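Local coordinates for protein WipB (Legionella pneumophila, PDB 5NNY) that acts as a Ser/Thr phosphatase, removing phosphate from phosphoserine or phosphothreonine, as a translocated Legionella effector aimed at the host lysosomal nutrient-sensing machinery, its phosphatase domain being crystallised, at residues A15-F18 against L19-V23; A39-Y42 against T43-E46. One frame throughout, in Å; residues are numbered along the deposited sequence.

Contact 1 lies within helix 15-24, about 15 Å from the centre of the chain, and contact 2 at the C-terminal end of helix 32-42 and the turn after it, about 23 Å from that centre. Contact 1 is the more buried, with four of eight touching residues buried and none exposed; contact 2 lies nearer the surface, with two of six buried and two exposed. Contact 1 combines regular helical bonds with apolar packing, whereas contact 2 is distinguished by the Thr43 hydroxyl, bonded to a carbonyl at a helix end. The two helices pack on each other: Leu16 CD2 lies 3.9 Å from Ala39 CB, and Ala15 N is 3.6 Å from Tyr42 CE1. Helix 105-117 touches both contacts.

Contact 1 (A15-F18 against L19-V23); sequences ALLF and LNILV
The Phe18 ring carries the CD1 methyl of Leu22 on one face, in a CH-pi contact: that carbon sits 3.8 Å from the ring centroid and only 7° off the ring normal. It is thus centred over the ring, consistent with its similar distances to several ring carbons, among them 3.9 Å to Phe18 CE1. Two torsions bring the groups together. Phe18 CG is swung away from its own backbone N (chi1 -166°), while Leu22 CG lies beside its backbone N (chi1 -70°), which leans the leucine branch back over the preceding turn and sets Leu22 CG 3.3 Å from Phe18 O.

One residue earlier, Leu17 and Ile21 meet through their ends, CD1 to CD1 at 3.9 Å, and the CG1 of Ile21 also rests against the carbonyl oxygen of Leu17. Leu16 and Leu19 approach more loosely, with 4.4 Å between Leu16 CD1 and Leu19 CD2. Beneath the side chains, four main-chain hydrogen bonds join the N-H groups of residues 19 to 22 to the carbonyls four residues back. The shortest, Asn20 N to Leu16 O, is 2.8 Å. The longest, Leu22 N to Phe18 O, is 3.1 Å.

The Asn20 amide oxygen is bonded to Tyr35 OH of helix 32-42. Phe18 and Leu22 both touch Met8 of strand 6-8, and Phe18 also packs on Leu111 and Leu115 of helix 105-117. The i to i+4 pattern is that of an alpha-helix whose inner side fits against an edge strand of the mixed central sheet in this calcineurin-clan phosphoesterase fold.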
# COMPACT_ATOMS: atom_id res chain seq x y z
N ALA A 15 0.04 11.72 4.12
CA ALA A 15 -0.53 12.18 2.85
C ALA A 15 0.18 13.42 2.34
O ALA A 15 0.24 13.63 1.13
CB ALA A 15 -2.04 12.41 3.02
N LEU A 16 0.73 14.25 3.23
CA LEU A 16 1.44 15.45 2.80
C LEU A 16 2.78 15.09 2.18
O LEU A 16 3.18 15.68 1.16
CB LEU A 16 1.67 16.41 3.97
CG LEU A 16 2.48 17.69 3.70
CD1 LEU A 16 1.90 18.60 2.58
CD2 LEU A 16 2.64 18.49 4.99
N LEU A 17 3.48 14.13 2.78
CA LEU A 17 4.69 13.61 2.15
C LEU A 17 4.39 13.07 0.76
O LEU A 17 5.10 13.39 -0.20
CB LEU A 17 5.30 12.53 3.04
CG LEU A 17 6.48 11.72 2.51
CD1 LEU A 17 7.68 12.60 2.09
CD2 LEU A 17 6.90 10.67 3.53
N PHE A 18 3.32 12.27 0.64
CA PHE A 18 2.86 11.78 -0.66
C PHE A 18 2.61 12.93 -1.63
O PHE A 18 3.10 12.91 -2.77
CB PHE A 18 1.59 10.93 -0.48
CG PHE A 18 1.21 10.10 -1.69
CD1 PHE A 18 2.17 9.62 -2.57
CD2 PHE A 18 -0.11 9.79 -1.93
CE1 PHE A 18 1.79 8.84 -3.67
CE2 PHE A 18 -0.49 9.03 -3.02
CZ PHE A 18 0.46 8.55 -3.90
N LEU A 19 1.85 13.94 -1.21
CA LEU A 19 1.63 15.11 -2.05
C LEU A 19 2.95 15.76 -2.45
O LEU A 19 3.13 16.13 -3.62
CB LEU A 19 0.76 16.14 -1.31
CG LEU A 19 0.33 17.32 -2.20
CD1 LEU A 19 -0.87 16.92 -3.03
CD2 LEU A 19 -0.01 18.55 -1.38
N ASN A 20 3.87 15.95 -1.50
CA ASN A 20 5.13 16.63 -1.79
C ASN A 20 5.89 15.92 -2.90
O ASN A 20 6.38 16.55 -3.85
CB ASN A 20 5.97 16.72 -0.52
CG ASN A 20 6.97 17.85 -0.57
OD1 ASN A 20 6.72 18.90 -1.19
ND2 ASN A 20 8.10 17.66 0.09
N ILE A 21 6.01 14.59 -2.80
CA ILE A 21 6.75 13.84 -3.81
C ILE A 21 6.08 13.96 -5.16
O ILE A 21 6.74 14.20 -6.19
CB ILE A 21 6.92 12.38 -3.37
CG1 ILE A 21 7.70 12.29 -2.06
CG2 ILE A 21 7.65 11.58 -4.44
CD1 ILE A 21 7.61 10.91 -1.40
N LEU A 22 4.74 13.84 -5.19
CA LEU A 22 4.00 13.94 -6.45
C LEU A 22 4.21 15.30 -7.11
O LEU A 22 4.28 15.39 -8.33
CB LEU A 22 2.51 13.69 -6.19
CG LEU A 22 2.11 12.27 -5.84
CD1 LEU A 22 0.70 12.24 -5.28
CD2 LEU A 22 2.22 11.37 -7.08
N VAL A 23 4.32 16.37 -6.31
CA VAL A 23 4.57 17.70 -6.88
C VAL A 23 6.01 17.82 -7.36
O VAL A 23 6.28 18.27 -8.49
CB VAL A 23 4.23 18.80 -5.84
CG1 VAL A 23 4.64 20.16 -6.38
CG2 VAL A 23 2.75 18.78 -5.50

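Contact 2 (A39-Y42 against T43-E46)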
# COMPACT_ATOMS: atom_id res chain seq x y z
N ALA A 39 -1.48 21.33 3.56
CA ALA A 39 -0.59 21.13 4.71
C ALA A 39 -1.27 21.56 6.01
O ALA A 39 -1.11 20.91 7.04
CB ALA A 39 0.72 21.89 4.52
N GLU A 40 -2.03 22.67 5.97
CA GLU A 40 -2.78 23.12 7.14
C GLU A 40 -3.78 22.08 7.61
O GLU A 40 -3.91 21.82 8.82
CB GLU A 40 -3.52 24.44 6.84
CG GLU A 40 -4.08 25.09 8.11
CD GLU A 40 -4.62 26.47 7.89
OE1 GLU A 40 -4.37 27.05 6.81
OE2 GLU A 40 -5.30 26.96 8.82
N ILE A 41 -4.57 21.52 6.69
CA ILE A 41 -5.53 20.49 7.07
C ILE A 41 -4.79 19.28 7.62
O ILE A 41 -5.18 18.72 8.65
CB ILE A 41 -6.42 20.12 5.87
CG1 ILE A 41 -7.45 21.23 5.58
CG2 ILE A 41 -7.12 18.77 6.10
CD1 ILE A 41 -8.23 21.06 4.27
N TYR A 42 -3.70 18.88 6.95
CA TYR A 42 -2.96 17.70 7.37
C TYR A 42 -2.42 17.84 8.78
O TYR A 42 -2.34 16.84 9.51
CB TYR A 42 -1.82 17.38 6.38
CG TYR A 42 -1.27 16.01 6.71
CD1 TYR A 42 -2.02 14.88 6.42
CD2 TYR A 42 -0.08 15.86 7.42
CE1 TYR A 42 -1.57 13.60 6.79
CE2 TYR A 42 0.38 14.58 7.78
CZ TYR A 42 -0.39 13.47 7.48
OH TYR A 42 0.05 12.20 7.84
N THR A 43 -2.09 19.05 9.22
CA THR A 43 -1.49 19.23 10.54
C THR A 43 -2.44 19.94 11.51
O THR A 43 -1.99 20.51 12.50
CB THR A 43 -0.15 19.97 10.46
OG1 THR A 43 -0.31 21.27 9.88
CG2 THR A 43 0.82 19.18 9.60
N LEU A 44 -3.74 19.90 11.24
CA LEU A 44 -4.72 20.44 12.17
C LEU A 44 -4.54 19.78 13.53
O LEU A 44 -4.55 18.55 13.62
CB LEU A 44 -6.15 20.19 11.67
CG LEU A 44 -6.74 21.10 10.60
CD1 LEU A 44 -8.06 20.54 10.07
CD2 LEU A 44 -6.95 22.48 11.18
N PRO A 45 -4.38 20.56 14.61
CA PRO A 45 -4.24 19.94 15.94
C PRO A 45 -5.33 18.94 16.28
O PRO A 45 -5.04 17.91 16.89
CB PRO A 45 -4.26 21.15 16.88
CG PRO A 45 -3.64 22.25 16.05
CD PRO A 45 -4.07 22.00 14.62
N GLU A 46 -6.59 19.21 15.90
CA GLU A 46 -7.66 18.31 16.27
C GLU A 46 -7.54 16.94 15.61
O GLU A 46 -8.19 16.00 16.07
CB GLU A 46 -9.02 18.93 15.94
CG GLU A 46 -9.17 19.29 14.48
CD GLU A 46 -10.58 19.75 14.12
OE1 GLU A 46 -10.74 20.39 13.06
OE2 GLU A 46 -11.51 19.46 14.91
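Ala39 O accepts two bonds from Thr43, the residue at which the chain leaves helical geometry, while Leu44 N turns back to Ile41 O, three residues earlier. The main-chain hydrogen bond from Thr43 N to Ala39 O, at 3.0 Å, is bent, with 136° at the hydrogen. The same N-H also makes a weak bond of 3.3 Å to Glu40 O, so its hydrogen is shared between successive carbonyls.

The hydroxyl of Thr43 supplies the second bond, OG1 to Ala39 O at 3.0 Å, and reaches that oxygen from the face opposite the one used by the N-H. A chi1 of 60° accounts for this: OG1 stands between the backbone N and the carbonyl carbon, and from there it can fold back over the last turn. The other branch, CG2, comes to 4.1 Å from Tyr42 CD2, the two side chains crossing at about a right angle.

Leu44 N to Ile41 O measures 3.2 Å and is straight at the hydrogen (167°), but the donor stands well above the carbonyl plane. Leu44 CG rests over the pair of carbonyl oxygens of Glu40 and Ile41, 3.4 Å from each, and CD1 approaches Ile41 CG2 more distantly. Leu44 also meets Ile71 of helix 64-79, and Tyr42 O and Leu44 O are both bonded to the Gln48 side chain, which ties the turn to the loop beyond.

With the Thr43 hydroxyl as second donor to Ala39 O, the last turn is held by a side-chain bond as well as by bent or weak main-chain ones, consistent with a helix that ends at this threonine.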